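Local coordinates for uncharacterized protein (Parabacteroides merdae, PDB 4MXN), which is uncharacterized but, as a putative family 28 glycosyl hydrolase, probably cleaves glycosidic bonds in pectin-type or related polysaccharides, at residues 56-61 with 74-79; 111-116 with 162-167. One frame throughout, in Å; residues are numbered along the deposited sequence.

How the interactions relate
From the N terminus, strand 54-58 runs forward, the chain turns through strand 61-69, and strand 74-78 returns beside the first; interaction 1 (56-61 with 74-79) closes that loop. Further on, strand 111-114 lies against the other edge of 74-78, where Ile78 N to Gly114 O (2.8 Å) is a probable hydrogen bond. Interaction 2 (111-116 with 162-167) then closes a longer loop that holds helices 123-136 and 143-146. The two contacts neither nest nor cross: they follow in series, their centres about 9 Å apart, and tie successive turns of a right-handed parallel beta-helix. Arg77 of interaction 1 also reaches weakly to Glu162 and Gln163 of interaction 2.

Interaction 1: residues 56-61 with 74-79; sequences LIFYVG and VTIRIE
Leu56, Ile57 and Phe58 pair in parallel with Ile76, Arg77 and Ile78, joining strands 54-58 and 74-78 near the N-terminal end of the fold, where helix 38-50 packs against Leu56 and Phe58. The short strand axes run 4.8 Å apart and only 9° from parallel. Leu56 and Phe58 each give their N-H to one carbonyl, Thr75 O or Arg77 O, and receive an N-H, from Arg77 or Glu79; the Arg77 N to Leu56 O bond, at 2.8 Å, is almost straight.

On the inner face the Phe58 ring slants across Ile76, CE1 lying 3.8 Å from Ile76 CG2, while Arg77 O sits at the ring's edge in its plane. On the other face Ile57 runs alongside Arg77, its CD1 3.6 Å from Arg77 CG. With CG beside the backbone N (chi1 -58°) and bends at chi2 and chi3, Arg77 turns its guanidinium toward Glu79, just past the end of its own strand, and grips the carboxylate side-on: NE meets OE2 at 3.1 Å, and NH2 forms the salt bridge to OE1. Glu79 CG also comes 3.8 Å from Tyr59 CD1, and Ile57 CG2 lies over one face of the Tyr59 ring. Parallel strands paired in register between successive coils, with Leu56, Phe58, Ile76 and Ile78 turned inward, build the right-handed parallel beta-helix of pectate lyases and family 28 hydrolases.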
loop_
_atom_site.group_PDB
_atom_site.type_symbol
_atom_site.label_atom_id
_atom_site.label_comp_id
_atom_site.label_asym_id
_atom_site.label_seq_id
_atom_site.Cartn_x
_atom_site.Cartn_y
_atom_site.Cartn_z
ATOM N N LEU A 56 -0.480 -12.931 -7.786
ATOM C CA LEU A 56 0.187 -13.550 -6.643
ATOM C C LEU A 56 -0.832 -13.619 -5.513
ATOM O O LEU A 56 -1.307 -12.578 -5.063
ATOM C CB LEU A 56 1.456 -12.782 -6.224
ATOM C CG LEU A 56 2.338 -13.445 -5.161
ATOM C CD1 LEU A 56 2.790 -14.868 -5.574
ATOM C CD2 LEU A 56 3.541 -12.583 -4.859
ATOM N N ILE A 57 -1.194 -14.849 -5.087
ATOM C CA ILE A 57 -2.259 -15.064 -4.105
ATOM C C ILE A 57 -1.743 -15.403 -2.715
ATOM O O ILE A 57 -1.080 -16.427 -2.531
ATOM C CB ILE A 57 -3.252 -16.179 -4.574
ATOM C CG1 ILE A 57 -3.653 -16.095 -6.080
ATOM C CG2 ILE A 57 -4.472 -16.330 -3.622
ATOM C CD1 ILE A 57 -4.428 -14.897 -6.554
ATOM N N PHE A 58 -2.142 -14.583 -1.736
ATOM C CA PHE A 58 -1.875 -14.781 -0.300
ATOM C C PHE A 58 -3.185 -15.325 0.249
ATOM O O PHE A 58 -4.148 -14.562 0.341
ATOM C CB PHE A 58 -1.451 -13.449 0.378
ATOM C CG PHE A 58 -0.109 -12.894 -0.035
ATOM C CD1 PHE A 58 0.040 -12.214 -1.236
ATOM C CD2 PHE A 58 0.999 -13.021 0.795
ATOM C CE1 PHE A 58 1.285 -11.708 -1.619
ATOM C CE2 PHE A 58 2.243 -12.504 0.413
ATOM C CZ PHE A 58 2.372 -11.839 -0.788
ATOM N N TYR A 59 -3.286 -16.641 0.516
ATOM C CA TYR A 59 -4.608 -17.187 0.839
ATOM C C TYR A 59 -5.069 -17.040 2.293
ATOM O O TYR A 59 -6.240 -16.697 2.485
ATOM C CB TYR A 59 -4.780 -18.653 0.385
ATOM C CG TYR A 59 -5.954 -18.834 -0.559
ATOM C CD1 TYR A 59 -7.196 -18.260 -0.283
ATOM C CD2 TYR A 59 -5.824 -19.569 -1.734
ATOM C CE1 TYR A 59 -8.271 -18.399 -1.162
ATOM C CE2 TYR A 59 -6.896 -19.722 -2.619
ATOM C CZ TYR A 59 -8.121 -19.144 -2.320
ATOM O OH TYR A 59 -9.187 -19.293 -3.181
ATOM N N VAL A 60 -4.214 -17.338 3.298
ATOM C CA VAL A 60 -4.597 -17.260 4.715
ATOM C C VAL A 60 -3.321 -17.171 5.573
ATOM O O VAL A 60 -2.254 -17.600 5.121
ATOM C CB VAL A 60 -5.528 -18.453 5.126
ATOM C CG1 VAL A 60 -4.745 -19.745 5.382
ATOM C CG2 VAL A 60 -6.417 -18.093 6.319
ATOM N N GLY A 61 -3.436 -16.645 6.788
ATOM C CA GLY A 61 -2.297 -16.504 7.689
ATOM C C GLY A 61 -1.693 -15.112 7.678
ATOM O O GLY A 61 -2.210 -14.203 7.013
ATOM N N VAL A 74 1.174 -7.527 -12.970
ATOM C CA VAL A 74 1.053 -8.324 -11.753
ATOM C C VAL A 74 0.009 -7.704 -10.842
ATOM O O VAL A 74 -0.017 -6.493 -10.669
ATOM C CB VAL A 74 2.408 -8.495 -11.005
ATOM C CG1 VAL A 74 2.258 -9.348 -9.738
ATOM C CG2 VAL A 74 3.479 -9.086 -11.924
ATOM N N THR A 75 -0.840 -8.551 -10.271
ATOM C CA THR A 75 -1.831 -8.210 -9.261
ATOM C C THR A 75 -1.512 -9.026 -8.018
ATOM O O THR A 75 -1.295 -10.234 -8.108
ATOM C CB THR A 75 -3.264 -8.448 -9.783
ATOM O OG1 THR A 75 -3.560 -7.435 -10.742
ATOM C CG2 THR A 75 -4.323 -8.380 -8.662
ATOM N N ILE A 76 -1.484 -8.368 -6.857
ATOM C CA ILE A 76 -1.291 -9.033 -5.580
ATOM C C ILE A 76 -2.660 -9.176 -4.944
ATOM O O ILE A 76 -3.375 -8.188 -4.797
ATOM C CB ILE A 76 -0.277 -8.281 -4.662
ATOM C CG1 ILE A 76 1.184 -8.514 -5.154
ATOM C CG2 ILE A 76 -0.448 -8.709 -3.175
ATOM C CD1 ILE A 76 2.248 -7.546 -4.541
ATOM N N ARG A 77 -3.034 -10.405 -4.578
ATOM C CA ARG A 77 -4.302 -10.647 -3.906
ATOM C C ARG A 77 -4.044 -11.062 -2.471
ATOM O O ARG A 77 -3.365 -12.055 -2.238
ATOM C CB ARG A 77 -5.127 -11.744 -4.627
ATOM C CG ARG A 77 -5.453 -11.465 -6.106
ATOM C CD ARG A 77 -6.801 -10.843 -6.323
ATOM N NE ARG A 77 -7.867 -11.514 -5.569
ATOM C CZ ARG A 77 -9.072 -10.992 -5.394
ATOM N NH1 ARG A 77 -9.381 -9.821 -5.942
ATOM N NH2 ARG A 77 -9.982 -11.638 -4.673
ATOM N N ILE A 78 -4.600 -10.318 -1.515
ATOM C CA ILE A 78 -4.527 -10.639 -0.079
ATOM C C ILE A 78 -5.930 -11.105 0.262
ATOM O O ILE A 78 -6.828 -10.284 0.386
ATOM C CB ILE A 78 -4.018 -9.445 0.779
ATOM C CG1 ILE A 78 -2.650 -8.945 0.222
ATOM C CG2 ILE A 78 -3.862 -9.877 2.259
ATOM C CD1 ILE A 78 -2.473 -7.510 0.274
ATOM N N GLU A 79 -6.152 -12.427 0.300
ATOM C CA GLU A 79 -7.514 -12.925 0.466
ATOM C C GLU A 79 -8.012 -12.750 1.899
ATOM O O GLU A 79 -7.213 -12.484 2.795
ATOM C CB GLU A 79 -7.646 -14.383 0.003
ATOM C CG GLU A 79 -7.231 -14.623 -1.447
ATOM C CD GLU A 79 -7.977 -13.932 -2.578
ATOM O OE1 GLU A 79 -9.106 -13.430 -2.363
ATOM O OE2 GLU A 79 -7.431 -13.924 -3.704
#

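Interaction 2: residues 111-116 with 162-167; sequences IGIGGK and EQVTLQ
Gln163 swings its side-chain amide over the bend at Gly115, where the chain leaves strand 111-114, and its OE1 accepts the Gly115 N-H at 3.0 Å. That N-H approaches from above the carbonyl plane, 39° out of it, away from the lone-pair directions; a weak hydrogen bond from Arg77 NH1 reaches the same oxygen. The amide gets there because CG lies beside the backbone N (chi1 -53°) and the chain is extended beyond it. Gln163 CB rests against Gly115 O, and NE2 lies near Lys116 CG and CE, which is packing alone.

Before the bend, Glu162 N gives a regular strand bond to Ile113 O at 2.9 Å, and Gly114 CA comes 3.2 Å from Glu162 O in a nearly straight CA-H...O contact. The pairing belongs to two successive coils of a right-handed parallel beta-helix, at the turn where each coil leaves one sheet for the next. There the strand pattern lapses: Val164 N and Gly115 O are close but poorly angled, and Val164 N instead makes a weak bond back to Glu162 O. Gly115, with phi 99°, has backbone angles at which a CB would jam against the carbonyl of Gly114. With an alanine in place of Gln163, the Gly115 N-H is likely to lose its side-chain acceptor and Arg77 one of its weak partners.

Beyond the turn a water joins the chains, donating to Lys116 O at 2.8 Å and Gln163 O at 2.7 Å while accepting from Thr165 OG1. On the interior side Ile113 CG2 meets Val164 CG1 at 3.9 Å, the two side chains crossing at about a right angle, with Ile151 and Met153 also packing on Ile113.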
loop_
_atom_site.group_PDB
_atom_site.type_symbol
_atom_site.label_atom_id
_atom_site.label_comp_id
_atom_site.label_asym_id
_atom_site.label_seq_id
_atom_site.Cartn_x
_atom_site.Cartn_y
_atom_site.Cartn_z
ATOM N N ILE A 111 -1.356 -2.919 -13.238
ATOM C CA ILE A 111 -1.014 -3.494 -11.927
ATOM C C ILE A 111 -2.221 -3.434 -11.006
ATOM O O ILE A 111 -3.112 -2.604 -11.173
ATOM C CB ILE A 111 0.225 -2.800 -11.301
ATOM C CG1 ILE A 111 0.044 -1.256 -11.244
ATOM C CG2 ILE A 111 1.509 -3.178 -12.048
ATOM C CD1 ILE A 111 0.937 -0.557 -10.312
ATOM N N GLY A 112 -2.225 -4.290 -10.007
ATOM C CA GLY A 112 -3.338 -4.314 -9.083
ATOM C C GLY A 112 -3.055 -4.885 -7.720
ATOM O O GLY A 112 -2.072 -5.598 -7.514
ATOM N N ILE A 113 -3.928 -4.519 -6.777
ATOM C CA ILE A 113 -3.985 -5.005 -5.398
ATOM C C ILE A 113 -5.452 -5.283 -5.123
ATOM O O ILE A 113 -6.286 -4.402 -5.324
ATOM C CB ILE A 113 -3.359 -4.045 -4.343
ATOM C CG1 ILE A 113 -1.856 -3.779 -4.622
ATOM C CG2 ILE A 113 -3.556 -4.611 -2.912
ATOM C CD1 ILE A 113 -1.319 -2.594 -3.905
ATOM N N GLY A 114 -5.753 -6.493 -4.686
ATOM C CA GLY A 114 -7.114 -6.908 -4.389
ATOM C C GLY A 114 -7.196 -7.916 -3.266
ATOM O O GLY A 114 -6.177 -8.249 -2.648
ATOM N N GLY A 115 -8.411 -8.403 -3.025
ATOM C CA GLY A 115 -8.688 -9.375 -1.968
ATOM C C GLY A 115 -9.241 -8.713 -0.725
ATOM O O GLY A 115 -8.982 -7.533 -0.478
ATOM N N LYS A 116 -10.010 -9.458 0.073
ATOM C CA LYS A 116 -10.654 -8.898 1.268
ATOM C C LYS A 116 -9.767 -8.948 2.518
ATOM O O LYS A 116 -10.241 -8.635 3.613
ATOM C CB LYS A 116 -11.983 -9.620 1.533
ATOM C CG LYS A 116 -13.078 -9.251 0.544
ATOM C CD LYS A 116 -14.332 -10.041 0.854
ATOM C CE LYS A 116 -15.342 -9.948 -0.250
ATOM N NZ LYS A 116 -16.581 -10.666 0.099
ATOM N N GLU A 162 -8.629 -2.741 -5.047
ATOM C CA GLU A 162 -9.973 -3.080 -4.569
ATOM C C GLU A 162 -9.974 -3.955 -3.319
ATOM O O GLU A 162 -8.995 -4.656 -3.043
ATOM C CB GLU A 162 -10.793 -3.781 -5.682
ATOM C CG GLU A 162 -10.243 -5.121 -6.166
ATOM C CD GLU A 162 -11.155 -5.908 -7.092
ATOM O OE1 GLU A 162 -12.248 -5.407 -7.450
ATOM O OE2 GLU A 162 -10.766 -7.037 -7.461
ATOM N N GLN A 163 -11.096 -3.899 -2.571
ATOM C CA GLN A 163 -11.539 -4.751 -1.453
ATOM C C GLN A 163 -10.671 -4.761 -0.204
ATOM O O GLN A 163 -11.186 -5.092 0.869
ATOM C CB GLN A 163 -11.645 -6.225 -1.913
ATOM C CG GLN A 163 -12.495 -6.486 -3.156
ATOM C CD GLN A 163 -12.279 -7.907 -3.611
ATOM O OE1 GLN A 163 -11.190 -8.282 -4.082
ATOM N NE2 GLN A 163 -13.304 -8.736 -3.451
ATOM N N VAL A 164 -9.356 -4.515 -0.342
ATOM C CA VAL A 164 -8.412 -4.618 0.783
ATOM C C VAL A 164 -8.743 -3.661 1.949
ATOM O O VAL A 164 -9.349 -2.613 1.756
ATOM C CB VAL A 164 -6.925 -4.432 0.350
ATOM C CG1 VAL A 164 -6.441 -5.603 -0.495
ATOM C CG2 VAL A 164 -6.696 -3.097 -0.378
ATOM N N THR A 165 -8.342 -4.062 3.151
ATOM C CA THR A 165 -8.423 -3.236 4.346
ATOM C C THR A 165 -7.005 -2.723 4.567
ATOM O O THR A 165 -6.074 -3.518 4.678
ATOM C CB THR A 165 -9.036 -3.997 5.540
ATOM O OG1 THR A 165 -10.445 -4.185 5.299
ATOM C CG2 THR A 165 -8.849 -3.245 6.858
ATOM N N LEU A 166 -6.842 -1.397 4.574
ATOM C CA LEU A 166 -5.555 -0.730 4.786
ATOM C C LEU A 166 -5.570 -0.274 6.223
ATOM O O LEU A 166 -6.385 0.572 6.601
ATOM C CB LEU A 166 -5.390 0.436 3.776
ATOM C CG LEU A 166 -5.395 0.001 2.299
ATOM C CD1 LEU A 166 -5.284 1.183 1.379
ATOM C CD2 LEU A 166 -4.280 -1.014 2.025
ATOM N N GLN A 167 -4.748 -0.903 7.049
ATOM C CA GLN A 167 -4.815 -0.657 8.477
ATOM C C GLN A 167 -3.531 -0.136 9.086
ATOM O O GLN A 167 -2.453 -0.715 8.906
ATOM C CB GLN A 167 -5.209 -1.969 9.164
ATOM C CG GLN A 167 -5.273 -1.952 10.691
ATOM C CD GLN A 167 -5.781 -3.274 11.200
ATOM O OE1 GLN A 167 -6.954 -3.616 11.051
ATOM N NE2 GLN A 167 -4.896 -4.074 11.738
HETATM O O HOH W 1 -11.064 -5.941 3.457
#